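Local atomic coordinates of ULam111 (Flavobacterium sp., PDB entry 5WUT), a protein that probably hydrolyses the beta-1,3-glucosidic bonds of laminarin, as a laminarinase of glycoside hydrolase family 16 with a beta-jelly-roll fold. Residues Pro129-Thr134 with Thr148-Ile153; Ala60-Thr65 with Val217-Phe222; Gly105-Thr110 with Tyr196-Tyr201; Lys169-Phe174 with Thr183-Asp188. All blocks are in the same frame, centred on the assembly; numbering follows the deposited sequence.

Interaction 1. Residues Pro129-Thr134 with Thr148-Ile153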
loop_
_atom_site.group_PDB
_atom_site.type_symbol
_atom_site.label_atom_id
_atom_site.label_comp_id
_atom_site.label_asym_id
_atom_site.label_seq_id
_atom_site.Cartn_x
_atom_site.Cartn_y
_atom_site.Cartn_z
ATOM N N PRO A 129 3.012 5.648 -15.861
ATOM C CA PRO A 129 3.852 4.825 -14.991
ATOM C C PRO A 129 3.582 5.085 -13.517
ATOM O O PRO A 129 3.085 6.169 -13.162
ATOM C CB PRO A 129 5.276 5.251 -15.353
ATOM C CG PRO A 129 5.158 5.851 -16.728
ATOM C CD PRO A 129 3.801 6.475 -16.791
ATOM N N HIS A 130 3.912 4.097 -12.688
ATOM C CA HIS A 130 3.878 4.255 -11.234
ATOM C C HIS A 130 2.470 4.425 -10.679
ATOM O O HIS A 130 2.305 4.960 -9.584
ATOM C CB HIS A 130 4.737 5.450 -10.805
ATOM C CG HIS A 130 6.104 5.456 -11.406
ATOM N ND1 HIS A 130 6.811 4.300 -11.661
ATOM C CD2 HIS A 130 6.898 6.480 -11.795
ATOM C CE1 HIS A 130 7.984 4.612 -12.183
ATOM N NE2 HIS A 130 8.062 5.928 -12.272
ATOM N N MET A 131 1.465 3.992 -11.442
ATOM C CA MET A 131 0.068 4.061 -11.010
ATOM C C MET A 131 -0.628 2.741 -11.300
ATOM O O MET A 131 -0.373 2.117 -12.337
ATOM C CB MET A 131 -0.703 5.181 -11.736
ATOM C CG MET A 131 -0.140 6.580 -11.606
ATOM S SD MET A 131 -0.389 7.255 -9.959
ATOM C CE MET A 131 0.997 8.394 -9.878
ATOM N N VAL A 132 -1.500 2.316 -10.391
ATOM C CA VAL A 132 -2.440 1.236 -10.699
ATOM C C VAL A 132 -3.856 1.674 -10.380
ATOM O O VAL A 132 -4.068 2.618 -9.617
ATOM C CB VAL A 132 -2.129 -0.050 -9.934
ATOM C CG1 VAL A 132 -0.727 -0.525 -10.266
ATOM C CG2 VAL A 132 -2.301 0.169 -8.437
ATOM N N PHE A 133 -4.825 0.971 -10.953
ATOM C CA PHE A 133 -6.232 1.322 -10.795
ATOM C C PHE A 133 -6.980 0.115 -10.266
ATOM O O PHE A 133 -6.669 -1.005 -10.655
ATOM C CB PHE A 133 -6.825 1.783 -12.131
ATOM C CG PHE A 133 -6.090 2.939 -12.755
ATOM C CD1 PHE A 133 -4.936 2.733 -13.504
ATOM C CD2 PHE A 133 -6.553 4.231 -12.596
ATOM C CE1 PHE A 133 -4.255 3.800 -14.073
ATOM C CE2 PHE A 133 -5.874 5.300 -13.165
ATOM C CZ PHE A 133 -4.727 5.078 -13.903
ATOM N N THR A 134 -7.925 0.341 -9.356
ATOM C CA THR A 134 -8.812 -0.706 -8.848
ATOM C C THR A 134 -10.223 -0.168 -8.970
ATOM O O THR A 134 -10.487 0.946 -8.518
ATOM C CB THR A 134 -8.504 -1.075 -7.393
ATOM O OG1 THR A 134 -8.522 0.114 -6.591
ATOM C CG2 THR A 134 -7.137 -1.716 -7.293
ATOM N N THR A 148 -13.805 3.798 -8.448
ATOM C CA THR A 148 -12.451 3.544 -8.877
ATOM C C THR A 148 -11.489 4.294 -7.970
ATOM O O THR A 148 -11.853 5.265 -7.302
ATOM C CB THR A 148 -12.233 3.956 -10.357
ATOM O OG1 THR A 148 -10.950 3.517 -10.801
ATOM C CG2 THR A 148 -12.361 5.475 -10.572
ATOM N N LYS A 149 -10.268 3.795 -7.908
ATOM C CA LYS A 149 -9.221 4.443 -7.143
ATOM C C LYS A 149 -7.912 4.324 -7.897
ATOM O O LYS A 149 -7.565 3.246 -8.356
ATOM C CB LYS A 149 -9.087 3.813 -5.758
ATOM C CG LYS A 149 -7.985 4.421 -4.892
ATOM C CD LYS A 149 -8.414 5.744 -4.289
ATOM C CE LYS A 149 -7.537 6.113 -3.093
ATOM N NZ LYS A 149 -6.199 6.617 -3.529
ATOM N N ARG A 150 -7.194 5.435 -8.025
ATOM C CA ARG A 150 -5.855 5.449 -8.587
ATOM C C ARG A 150 -4.851 5.455 -7.436
ATOM O O ARG A 150 -4.892 6.327 -6.559
ATOM C CB ARG A 150 -5.662 6.686 -9.471
ATOM C CG ARG A 150 -4.281 6.863 -10.081
ATOM C CD ARG A 150 -4.120 8.308 -10.547
ATOM N NE ARG A 150 -5.264 8.731 -11.353
ATOM C CZ ARG A 150 -5.330 8.657 -12.678
ATOM N NH1 ARG A 150 -4.312 8.174 -13.372
ATOM N NH2 ARG A 150 -6.423 9.071 -13.309
ATOM N N THR A 151 -3.955 4.476 -7.435
ATOM C CA THR A 151 -2.972 4.341 -6.370
ATOM C C THR A 151 -1.569 4.511 -6.914
ATOM O O THR A 151 -1.160 3.819 -7.841
ATOM C CB THR A 151 -3.093 2.975 -5.659
ATOM O OG1 THR A 151 -4.414 2.836 -5.126
ATOM C CG2 THR A 151 -2.088 2.862 -4.518
ATOM N N ARG A 152 -0.838 5.448 -6.337
ATOM C CA ARG A 152 0.542 5.671 -6.723
ATOM C C ARG A 152 1.496 4.690 -6.064
ATOM O O ARG A 152 1.505 4.535 -4.845
ATOM C CB ARG A 152 0.973 7.093 -6.383
ATOM C CG ARG A 152 2.441 7.308 -6.628
ATOM C CD ARG A 152 2.869 8.740 -6.353
ATOM N NE ARG A 152 4.321 8.830 -6.240
ATOM C CZ ARG A 152 4.965 9.911 -5.809
ATOM N NH1 ARG A 152 4.281 10.992 -5.461
ATOM N NH2 ARG A 152 6.290 9.907 -5.724
ATOM N N ILE A 153 2.319 4.043 -6.884
ATOM C CA ILE A 153 3.299 3.072 -6.417
ATOM C C ILE A 153 4.514 3.183 -7.326
ATOM O O ILE A 153 4.508 2.650 -8.439
ATOM C CB ILE A 153 2.744 1.609 -6.440
ATOM C CG1 ILE A 153 1.378 1.526 -5.747
ATOM C CG2 ILE A 153 3.754 0.643 -5.850
ATOM C CD1 ILE A 153 0.735 0.135 -5.714
HETATM O O HOH W 1 -6.010 1.603 -6.788
#
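Lys149 O is gripped by two donors: Thr134 N of the facing strand, 3.1 Å from Lys149 O, and a water that donates to Lys149 O at 2.8 Å. The same water bonds to Thr151 OG1 at 2.6 Å and to Thr134 OG1 at 2.9 Å, joining two hydroxyls and a carbonyl on the sheet face that also carries Val132. Strands 131-137 and 148-152 form an antiparallel hairpin of the jelly roll; at its Val132-Thr151 pair the bond from Thr151 N to Val132 O is 2.9 Å long and nearly straight. On the face of Met131 and Phe133, the Phe133 ring turns its edge to one face of the Arg150 guanidinium, the planes 76° apart, with CZ of Phe133 3.2 Å from NH1 of Arg150. A bend at chi3 (-49°) brings the Arg150 guanidinium back against this ring edge, while NH1 also makes a salt bridge to Glu128. Met131 lies across the extended Arg152 chain, CE 3.7 Å from CG of Arg152, whose guanidinium pairs with Asp154. Arginine carbons thus serve as packing surface while nearby acids probably balance the charges, and water links the hydroxyls on the other face.

Interaction 2. Residues Ala60-Thr65 with Val217-Phe222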
loop_
_atom_site.group_PDB
_atom_site.type_symbol
_atom_site.label_atom_id
_atom_site.label_comp_id
_atom_site.label_asym_id
_atom_site.label_seq_id
_atom_site.Cartn_x
_atom_site.Cartn_y
_atom_site.Cartn_z
ATOM N N ALA A 60 2.978 -9.123 -25.959
ATOM C CA ALA A 60 2.379 -8.200 -26.915
ATOM C C ALA A 60 3.394 -7.948 -28.022
ATOM O O ALA A 60 4.543 -7.632 -27.737
ATOM C CB ALA A 60 1.986 -6.894 -26.224
ATOM N N LYS A 61 2.970 -8.146 -29.269
ATOM C CA LYS A 61 3.871 -8.046 -30.414
ATOM C C LYS A 61 3.314 -7.119 -31.477
ATOM O O LYS A 61 2.106 -6.963 -31.614
ATOM C CB LYS A 61 4.113 -9.421 -31.046
ATOM C CG LYS A 61 4.635 -10.500 -30.108
ATOM C CD LYS A 61 4.818 -11.814 -30.879
ATOM C CE LYS A 61 4.529 -13.049 -30.021
ATOM N NZ LYS A 61 4.385 -14.299 -30.848
ATOM N N LYS A 62 4.220 -6.534 -32.255
ATOM C CA LYS A 62 3.831 -5.818 -33.452
ATOM C C LYS A 62 4.565 -6.424 -34.650
ATOM O O LYS A 62 5.785 -6.547 -34.641
ATOM C CB LYS A 62 4.140 -4.332 -33.316
ATOM C CG LYS A 62 3.685 -3.509 -34.517
ATOM C CD LYS A 62 4.295 -2.112 -34.479
ATOM C CE LYS A 62 3.887 -1.289 -35.691
ATOM N NZ LYS A 62 4.804 -1.548 -36.840
ATOM N N GLU A 63 3.797 -6.831 -35.653
ATOM C CA GLU A 63 4.332 -7.446 -36.864
ATOM C C GLU A 63 3.692 -6.733 -38.053
ATOM O O GLU A 63 2.494 -6.867 -38.321
ATOM C CB GLU A 63 4.051 -8.955 -36.852
ATOM C CG GLU A 63 4.915 -9.698 -35.812
ATOM C CD GLU A 63 4.229 -10.906 -35.152
ATOM O OE1 GLU A 63 3.015 -10.839 -34.843
ATOM O OE2 GLU A 63 4.914 -11.926 -34.931
ATOM N N GLY A 64 4.482 -5.928 -38.756
ATOM C CA GLY A 64 3.904 -5.054 -39.754
ATOM C C GLY A 64 3.040 -4.031 -39.052
ATOM O O GLY A 64 3.490 -3.377 -38.104
ATOM N N THR A 65 1.790 -3.903 -39.477
ATOM C CA THR A 65 0.847 -3.076 -38.738
ATOM C C THR A 65 -0.133 -3.908 -37.919
ATOM O O THR A 65 -1.125 -3.386 -37.420
ATOM C CB THR A 65 0.037 -2.153 -39.650
ATOM O OG1 THR A 65 -0.614 -2.923 -40.670
ATOM C CG2 THR A 65 0.937 -1.092 -40.276
ATOM N N VAL A 217 0.295 4.870 -29.054
ATOM C CA VAL A 217 1.110 3.687 -28.811
ATOM C C VAL A 217 2.532 3.942 -29.286
ATOM O O VAL A 217 2.758 4.309 -30.446
ATOM C CB VAL A 217 0.554 2.431 -29.519
ATOM C CG1 VAL A 217 1.481 1.240 -29.305
ATOM C CG2 VAL A 217 -0.827 2.089 -29.004
ATOM N N ASP A 218 3.485 3.749 -28.385
ATOM C CA ASP A 218 4.907 3.810 -28.705
ATOM C C ASP A 218 5.364 2.469 -29.277
ATOM O O ASP A 218 5.614 1.516 -28.539
ATOM C CB ASP A 218 5.698 4.181 -27.449
ATOM C CG ASP A 218 7.206 4.177 -27.662
ATOM O OD1 ASP A 218 7.664 4.024 -28.816
ATOM O OD2 ASP A 218 7.938 4.367 -26.657
ATOM N N ASP A 219 5.488 2.391 -30.599
ATOM C CA ASP A 219 5.765 1.105 -31.232
ATOM C C ASP A 219 7.161 0.561 -30.918
ATOM O O ASP A 219 7.441 -0.612 -31.159
ATOM C CB ASP A 219 5.576 1.216 -32.749
ATOM C CG ASP A 219 4.115 1.330 -33.147
ATOM O OD1 ASP A 219 3.248 0.766 -32.445
ATOM O OD2 ASP A 219 3.821 2.004 -34.163
ATOM N N ALA A 220 8.035 1.394 -30.365
ATOM C CA ALA A 220 9.371 0.938 -30.002
ATOM C C ALA A 220 9.344 -0.013 -28.801
ATOM O O ALA A 220 10.325 -0.715 -28.545
ATOM C CB ALA A 220 10.269 2.120 -29.696
ATOM N N ILE A 221 8.235 -0.037 -28.064
ATOM C CA ILE A 221 8.197 -0.840 -26.836
ATOM C C ILE A 221 8.085 -2.343 -27.095
ATOM O O ILE A 221 8.403 -3.147 -26.225
ATOM C CB ILE A 221 7.022 -0.422 -25.884
ATOM C CG1 ILE A 221 5.652 -0.886 -26.398
ATOM C CG2 ILE A 221 7.047 1.074 -25.609
ATOM C CD1 ILE A 221 4.478 -0.455 -25.489
ATOM N N PHE A 222 7.623 -2.726 -28.278
ATOM C CA PHE A 222 7.324 -4.128 -28.547
ATOM C C PHE A 222 8.580 -4.917 -28.880
ATOM O O PHE A 222 9.467 -4.407 -29.562
ATOM C CB PHE A 222 6.301 -4.237 -29.675
ATOM C CG PHE A 222 5.005 -3.579 -29.355
ATOM C CD1 PHE A 222 4.139 -4.173 -28.439
ATOM C CD2 PHE A 222 4.666 -2.355 -29.903
ATOM C CE1 PHE A 222 2.932 -3.571 -28.107
ATOM C CE2 PHE A 222 3.464 -1.745 -29.579
ATOM C CZ PHE A 222 2.600 -2.352 -28.669
#
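The Phe222 ring has Ile221 CG1 over the centre of one face, 3.8 Å above the plane, and Ala60 at its edge. Ala60 CB approaches in the ring plane, 3.9 Å from CE1 of Phe222, and Ala60 O lies near that plane, 3.6 Å from CD1 of Phe222. Lys62 CB reaches the ring obliquely, 4.0 Å from CD2 of Phe222, and Tyr67 meets it with the planes about 60° apart. With CG trans to the backbone N (chi1 -177°), the Lys62 chain runs extended across Asp219, its CE 3.6 Å from OD2 of Asp219. A last bend at chi4 (-86°) then carries the amine to Gly64 O, at 2.6 Å from Lys62 NZ. Lys62 NZ and Asp219 OD2 stay 4.6 Å apart, too far for a salt bridge, though the opposite charges probably still attract; Asp219 OD1 bonds to Tyr67 OH. A serine in place of Lys62 would probably leave Gly64 O without its amine partner and open a gap beside the Asp219 carboxylate. An Asx turn, Asp218 OD1 taking the N-H of Ala220, shapes the loop that brings Phe222 in. That loop joins helix 210-213 to strand 224-234, which pairs with strand 55-63, and Phe222 packs beside Ala60, with Ile208 of strand 200-208 and Ile97 of strand 97-105 as further neighbours.

Interaction 3. Residues Gly105-Thr110 with Tyr196-Tyr201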
loop_
_atom_site.group_PDB
_atom_site.type_symbol
_atom_site.label_atom_id
_atom_site.label_comp_id
_atom_site.label_asym_id
_atom_site.label_seq_id
_atom_site.Cartn_x
_atom_site.Cartn_y
_atom_site.Cartn_z
ATOM N N GLY A 105 -19.208 -11.015 -14.070
ATOM C CA GLY A 105 -20.299 -11.764 -13.462
ATOM C C GLY A 105 -20.730 -12.959 -14.292
ATOM O O GLY A 105 -20.807 -12.884 -15.517
ATOM N N SER A 106 -21.030 -14.063 -13.618
ATOM C CA SER A 106 -21.396 -15.304 -14.297
ATOM C C SER A 106 -22.616 -15.154 -15.223
ATOM O O SER A 106 -22.722 -15.831 -16.261
ATOM C CB SER A 106 -21.673 -16.393 -13.261
ATOM O OG SER A 106 -21.932 -17.636 -13.898
ATOM N N ASN A 107 -23.529 -14.261 -14.860
ATOM C CA ASN A 107 -24.761 -14.101 -15.633
ATOM C C ASN A 107 -24.620 -13.202 -16.864
ATOM O O ASN A 107 -25.625 -12.794 -17.446
ATOM C CB ASN A 107 -25.881 -13.566 -14.730
ATOM C CG ASN A 107 -25.581 -12.181 -14.171
ATOM O OD1 ASN A 107 -24.514 -11.620 -14.411
ATOM N ND2 ASN A 107 -26.538 -11.617 -13.436
ATOM N N ILE A 108 -23.388 -12.913 -17.284
ATOM C CA ILE A 108 -23.173 -12.013 -18.416
ATOM C C ILE A 108 -23.885 -12.489 -19.697
ATOM O O ILE A 108 -24.315 -11.666 -20.504
ATOM C CB ILE A 108 -21.656 -11.820 -18.697
ATOM C CG1 ILE A 108 -21.417 -10.725 -19.749
ATOM C CG2 ILE A 108 -20.994 -13.133 -19.099
ATOM C CD1 ILE A 108 -19.955 -10.368 -19.949
ATOM N N LYS A 109 -24.047 -13.794 -19.882
ATOM C CA LYS A 109 -24.672 -14.226 -21.130
ATOM C C LYS A 109 -26.183 -14.048 -21.118
ATOM O O LYS A 109 -26.801 -14.084 -22.176
ATOM C CB LYS A 109 -24.338 -15.683 -21.454
ATOM C CG LYS A 109 -22.867 -15.948 -21.724
ATOM C CD LYS A 109 -22.677 -17.301 -22.401
ATOM C CE LYS A 109 -21.325 -17.399 -23.094
ATOM N NZ LYS A 109 -20.773 -16.061 -23.480
ATOM N N THR A 110 -26.779 -13.812 -19.953
ATOM C CA THR A 110 -28.213 -13.499 -19.928
ATOM C C THR A 110 -28.535 -12.031 -19.638
ATOM O O THR A 110 -29.551 -11.526 -20.110
ATOM C CB THR A 110 -28.971 -14.380 -18.917
ATOM O OG1 THR A 110 -28.501 -14.125 -17.587
ATOM C CG2 THR A 110 -28.767 -15.847 -19.244
ATOM N N TYR A 196 -22.857 -8.253 -7.160
ATOM C CA TYR A 196 -21.745 -9.087 -6.712
ATOM C C TYR A 196 -22.125 -10.236 -5.771
ATOM O O TYR A 196 -21.258 -10.773 -5.084
ATOM C CB TYR A 196 -20.678 -8.196 -6.053
ATOM C CG TYR A 196 -20.157 -7.169 -7.039
ATOM C CD1 TYR A 196 -19.397 -7.563 -8.130
ATOM C CD2 TYR A 196 -20.455 -5.823 -6.905
ATOM C CE1 TYR A 196 -18.935 -6.648 -9.059
ATOM C CE2 TYR A 196 -19.990 -4.886 -7.843
ATOM C CZ TYR A 196 -19.226 -5.312 -8.916
ATOM O OH TYR A 196 -18.773 -4.409 -9.851
ATOM N N ASP A 197 -23.407 -10.613 -5.748
ATOM C CA ASP A 197 -23.844 -11.792 -5.009
ATOM C C ASP A 197 -24.153 -12.928 -5.976
ATOM O O ASP A 197 -25.254 -13.488 -5.998
ATOM C CB ASP A 197 -25.060 -11.466 -4.133
ATOM C CG ASP A 197 -24.772 -10.380 -3.113
ATOM O OD1 ASP A 197 -23.658 -10.361 -2.548
ATOM O OD2 ASP A 197 -25.679 -9.562 -2.860
ATOM N N GLN A 198 -23.152 -13.244 -6.794
ATOM C CA GLN A 198 -23.218 -14.335 -7.761
ATOM C C GLN A 198 -21.788 -14.780 -8.030
ATOM O O GLN A 198 -20.841 -14.074 -7.680
ATOM C CB GLN A 198 -23.896 -13.895 -9.055
ATOM C CG GLN A 198 -23.127 -12.799 -9.768
ATOM C CD GLN A 198 -23.549 -12.596 -11.209
ATOM O OE1 GLN A 198 -23.968 -13.534 -11.901
ATOM N NE2 GLN A 198 -23.457 -11.355 -11.670
ATOM N N PRO A 199 -21.613 -15.951 -8.655
ATOM C CA PRO A 199 -20.251 -16.327 -9.050
ATOM C C PRO A 199 -19.711 -15.384 -10.125
ATOM O O PRO A 199 -20.490 -14.825 -10.913
ATOM C CB PRO A 199 -20.416 -17.753 -9.600
ATOM C CG PRO A 199 -21.754 -18.231 -9.055
ATOM C CD PRO A 199 -22.598 -16.998 -8.987
ATOM N N PHE A 200 -18.393 -15.214 -10.127
ATOM C CA PHE A 200 -17.689 -14.439 -11.145
ATOM C C PHE A 200 -16.599 -15.303 -11.764
ATOM O O PHE A 200 -16.156 -16.255 -11.139
ATOM C CB PHE A 200 -17.075 -13.172 -10.525
ATOM C CG PHE A 200 -18.013 -11.987 -10.493
ATOM C CD1 PHE A 200 -19.198 -12.032 -9.761
ATOM C CD2 PHE A 200 -17.692 -10.820 -11.174
ATOM C CE1 PHE A 200 -20.068 -10.947 -9.766
ATOM C CE2 PHE A 200 -18.547 -9.740 -11.160
ATOM C CZ PHE A 200 -19.739 -9.811 -10.462
ATOM N N TYR A 201 -16.178 -14.993 -12.987
ATOM C CA TYR A 201 -15.036 -15.680 -13.589
ATOM C C TYR A 201 -13.874 -14.730 -13.840
ATOM O O TYR A 201 -14.038 -13.511 -13.796
ATOM C CB TYR A 201 -15.442 -16.381 -14.888
ATOM C CG TYR A 201 -15.945 -15.491 -16.007
ATOM C CD1 TYR A 201 -15.062 -14.942 -16.926
ATOM C CD2 TYR A 201 -17.306 -15.252 -16.174
ATOM C CE1 TYR A 201 -15.511 -14.158 -17.988
ATOM C CE2 TYR A 201 -17.770 -14.467 -17.231
ATOM C CZ TYR A 201 -16.862 -13.923 -18.131
ATOM O OH TYR A 201 -17.288 -13.150 -19.199
#
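Gly105 and Phe200 form a non-hydrogen-bonded antiparallel pair in the jelly roll, where strand 97-105 gives way to a type I beta turn, Gly105 to Ile108, leading into helix 108-111. Gly105 CA sits over the face of the Phe200 ring, a CH-pi contact 3.4 Å from the centroid and 8° off the normal. The next bonds hold the turn: Ser106 N gives to Pro199 O at 2.9 Å, and Asn107 N to Gln198 OE1 at 3.1 Å. Gln198 NE2 returns a bond to Asn107 OD1, 2.9 Å long, so the Gln198 amide works both ways against one residue. The planes of the two side-chain amides are 79° apart; Asn107 OD1 lies in the plane of the Gln198 amide, yet NE2 comes from above the plane of the Asn107 carbonyl. With chi1 at 63°, Asn107 CG sits between its backbone N and carbonyl carbon, which puts OD1 at the Gln198 N-H. Farther out, Pro195 O takes another bond from Gln198 NE2, Glu79 holds Ser106 OG, and Trp167 meets the Phe200 ring. On the helix side, Ile108 CG2 touches the Tyr201 ring at its edge, 3.7 Å from OH of Tyr201.

Interaction 4. Residues Lys169-Phe174 with Thr183-Asp188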
loop_
_atom_site.group_PDB
_atom_site.type_symbol
_atom_site.label_atom_id
_atom_site.label_comp_id
_atom_site.label_asym_id
_atom_site.label_seq_id
_atom_site.Cartn_x
_atom_site.Cartn_y
_atom_site.Cartn_z
ATOM N N LYS A 169 -20.363 -10.497 0.886
ATOM C CA LYS A 169 -21.695 -10.025 0.541
ATOM C C LYS A 169 -21.890 -8.552 0.874
ATOM O O LYS A 169 -22.816 -7.930 0.375
ATOM C CB LYS A 169 -22.748 -10.851 1.264
ATOM C CG LYS A 169 -22.820 -10.566 2.741
ATOM C CD LYS A 169 -23.885 -11.442 3.413
ATOM C CE LYS A 169 -24.025 -11.075 4.886
ATOM N NZ LYS A 169 -24.535 -12.217 5.695
ATOM N N ASP A 170 -21.008 -7.999 1.708
ATOM C CA ASP A 170 -21.185 -6.633 2.193
ATOM C C ASP A 170 -20.199 -5.623 1.608
ATOM O O ASP A 170 -20.487 -4.426 1.558
ATOM C CB ASP A 170 -21.082 -6.598 3.712
ATOM C CG ASP A 170 -22.209 -7.352 4.388
ATOM O OD1 ASP A 170 -23.384 -7.173 3.997
ATOM O OD2 ASP A 170 -21.902 -8.147 5.288
ATOM N N LYS A 171 -19.021 -6.077 1.196
ATOM C CA LYS A 171 -18.045 -5.127 0.685
ATOM C C LYS A 171 -16.978 -5.756 -0.192
ATOM O O LYS A 171 -16.773 -6.974 -0.188
ATOM C CB LYS A 171 -17.372 -4.374 1.831
ATOM C CG LYS A 171 -16.693 -5.256 2.821
ATOM C CD LYS A 171 -15.820 -4.431 3.748
ATOM C CE LYS A 171 -15.236 -5.315 4.822
ATOM N NZ LYS A 171 -14.217 -6.238 4.266
ATOM N N MET A 172 -16.306 -4.892 -0.945
ATOM C CA MET A 172 -15.207 -5.274 -1.808
ATOM C C MET A 172 -13.968 -4.486 -1.407
ATOM O O MET A 172 -13.931 -3.264 -1.597
ATOM C CB MET A 172 -15.562 -4.995 -3.270
ATOM C CG MET A 172 -14.663 -5.677 -4.287
ATOM S SD MET A 172 -15.120 -7.409 -4.512
ATOM C CE MET A 172 -16.700 -7.263 -5.333
ATOM N N ASP A 173 -12.975 -5.173 -0.846
ATOM C CA ASP A 173 -11.697 -4.554 -0.473
ATOM C C ASP A 173 -10.642 -4.891 -1.519
ATOM O O ASP A 173 -10.563 -6.045 -1.961
ATOM C CB ASP A 173 -11.191 -5.060 0.880
ATOM C CG ASP A 173 -11.956 -4.512 2.073
ATOM O OD1 ASP A 173 -12.000 -5.226 3.094
ATOM O OD2 ASP A 173 -12.476 -3.387 2.038
ATOM N N PHE A 174 -9.817 -3.915 -1.894
ATOM C CA PHE A 174 -8.752 -4.138 -2.865
ATOM C C PHE A 174 -7.388 -3.929 -2.215
ATOM O O PHE A 174 -7.204 -2.944 -1.487
ATOM C CB PHE A 174 -8.889 -3.176 -4.056
ATOM C CG PHE A 174 -10.143 -3.368 -4.885
ATOM C CD1 PHE A 174 -11.380 -2.928 -4.422
ATOM C CD2 PHE A 174 -10.069 -3.924 -6.165
ATOM C CE1 PHE A 174 -12.537 -3.083 -5.209
ATOM C CE2 PHE A 174 -11.205 -4.075 -6.946
ATOM C CZ PHE A 174 -12.440 -3.660 -6.469
ATOM N N THR A 183 -11.882 0.547 -0.950
ATOM C CA THR A 183 -13.014 -0.219 -0.453
ATOM C C THR A 183 -14.309 0.277 -1.092
ATOM O O THR A 183 -14.563 1.480 -1.148
ATOM C CB THR A 183 -13.145 -0.116 1.082
ATOM O OG1 THR A 183 -11.990 -0.686 1.708
ATOM C CG2 THR A 183 -14.392 -0.842 1.556
ATOM N N PHE A 184 -15.117 -0.651 -1.592
ATOM C CA PHE A 184 -16.445 -0.319 -2.094
ATOM C C PHE A 184 -17.443 -1.045 -1.211
ATOM O O PHE A 184 -17.423 -2.278 -1.103
ATOM C CB PHE A 184 -16.593 -0.714 -3.576
ATOM C CG PHE A 184 -17.945 -0.400 -4.173
ATOM C CD1 PHE A 184 -18.418 0.901 -4.211
ATOM C CD2 PHE A 184 -18.718 -1.412 -4.734
ATOM C CE1 PHE A 184 -19.660 1.192 -4.771
ATOM C CE2 PHE A 184 -19.955 -1.134 -5.300
ATOM C CZ PHE A 184 -20.424 0.173 -5.322
ATOM N N ASN A 185 -18.282 -0.270 -0.535
ATOM C CA ASN A 185 -19.261 -0.812 0.390
ATOM C C ASN A 185 -20.495 0.066 0.383
ATOM O O ASN A 185 -20.707 0.861 1.301
ATOM C CB ASN A 185 -18.670 -0.902 1.804
ATOM C CG ASN A 185 -19.618 -1.551 2.798
ATOM O OD1 ASN A 185 -20.793 -1.767 2.508
ATOM N ND2 ASN A 185 -19.103 -1.866 3.983
ATOM N N PRO A 186 -21.310 -0.060 -0.658
ATOM C CA PRO A 186 -22.530 0.752 -0.701
ATOM C C PRO A 186 -23.589 0.257 0.277
ATOM O O PRO A 186 -23.740 -0.941 0.466
ATOM C CB PRO A 186 -23.000 0.588 -2.146
ATOM C CG PRO A 186 -22.445 -0.749 -2.578
ATOM C CD PRO A 186 -21.118 -0.862 -1.882
ATOM N N THR A 187 -24.342 1.180 0.865
ATOM C CA THR A 187 -25.348 0.814 1.850
ATOM C C THR A 187 -26.580 0.271 1.132
ATOM O O THR A 187 -27.304 -0.572 1.658
ATOM C CB THR A 187 -25.735 2.010 2.732
ATOM O OG1 THR A 187 -26.099 3.112 1.895
ATOM C CG2 THR A 187 -24.557 2.416 3.613
ATOM N N ASP A 188 -26.787 0.755 -0.087
ATOM C CA ASP A 188 -27.915 0.353 -0.920
ATOM C C ASP A 188 -27.525 -0.700 -1.950
ATOM O O ASP A 188 -26.991 -0.366 -3.005
ATOM C CB ASP A 188 -28.483 1.583 -1.630
ATOM C CG ASP A 188 -29.743 1.278 -2.402
ATOM O OD1 ASP A 188 -30.268 0.151 -2.271
ATOM O OD2 ASP A 188 -30.214 2.166 -3.142
#
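Met172 and Phe184 are a hydrogen-bonded antiparallel pair in the hairpin of strands 172-176 and 179-184, part of the jelly roll. This is the tight part: Met172 N reaches Phe184 O at 2.8 Å, and Phe184 N returns to Met172 O at 2.9 Å. The buried Met172 side chain continues inward to Ile165 and Trp167, while Pro186 CD covers the centre of one face of the Phe184 ring. On the face of the buried Asp173 and of Thr183 the side chains lie side by side, and Thr183 OG1 donates to Asp173 OD2 at 2.8 Å, meeting it on the anti side, 31° out of the carboxylate plane. The other oxygen, Asp173 OD1, takes a salt bridge of 2.7 Å from Lys171 NZ, which a bend at chi4 (70°) turns in from above the plane. Leucine in place of Asp173 would probably strip both Lys171 NZ and Thr183 OG1 of this acceptor and leave the lysine amine free to turn. Toward the exposed Asp170 and Asn185 no backbone bond joins the two segments; Lys171 CB touches CB of Asn185 at 3.7 Å, and Lys189 NZ bonds to Asp170 O.

Overall arrangement
Interaction 4 touches both interaction 1 and interaction 3. Interactions 1 and 4 are two hairpins in series along the chain, centres 19 Å apart, that pack where Thr134 CB meets Phe174 CD2 at 3.5 Å. Interaction 3, 17 Å from interaction 4 between centres, meets it through Tyr196 CG and Met172 CE at 3.9 Å. Interaction 1 touches neither 2 nor 3, the nearest atoms about 10 Å apart in each case. Interaction 2 lies about 34 Å from interaction 3 and 39 Å from interaction 4, centre to centre. Strand 118-123 carries the Glu-X-Asp-X-X-Glu sequence of family 16; it pairs with strands 131-137 and 97-105, so interactions 1 and 3 border the strand that probably carries the catalytic acids.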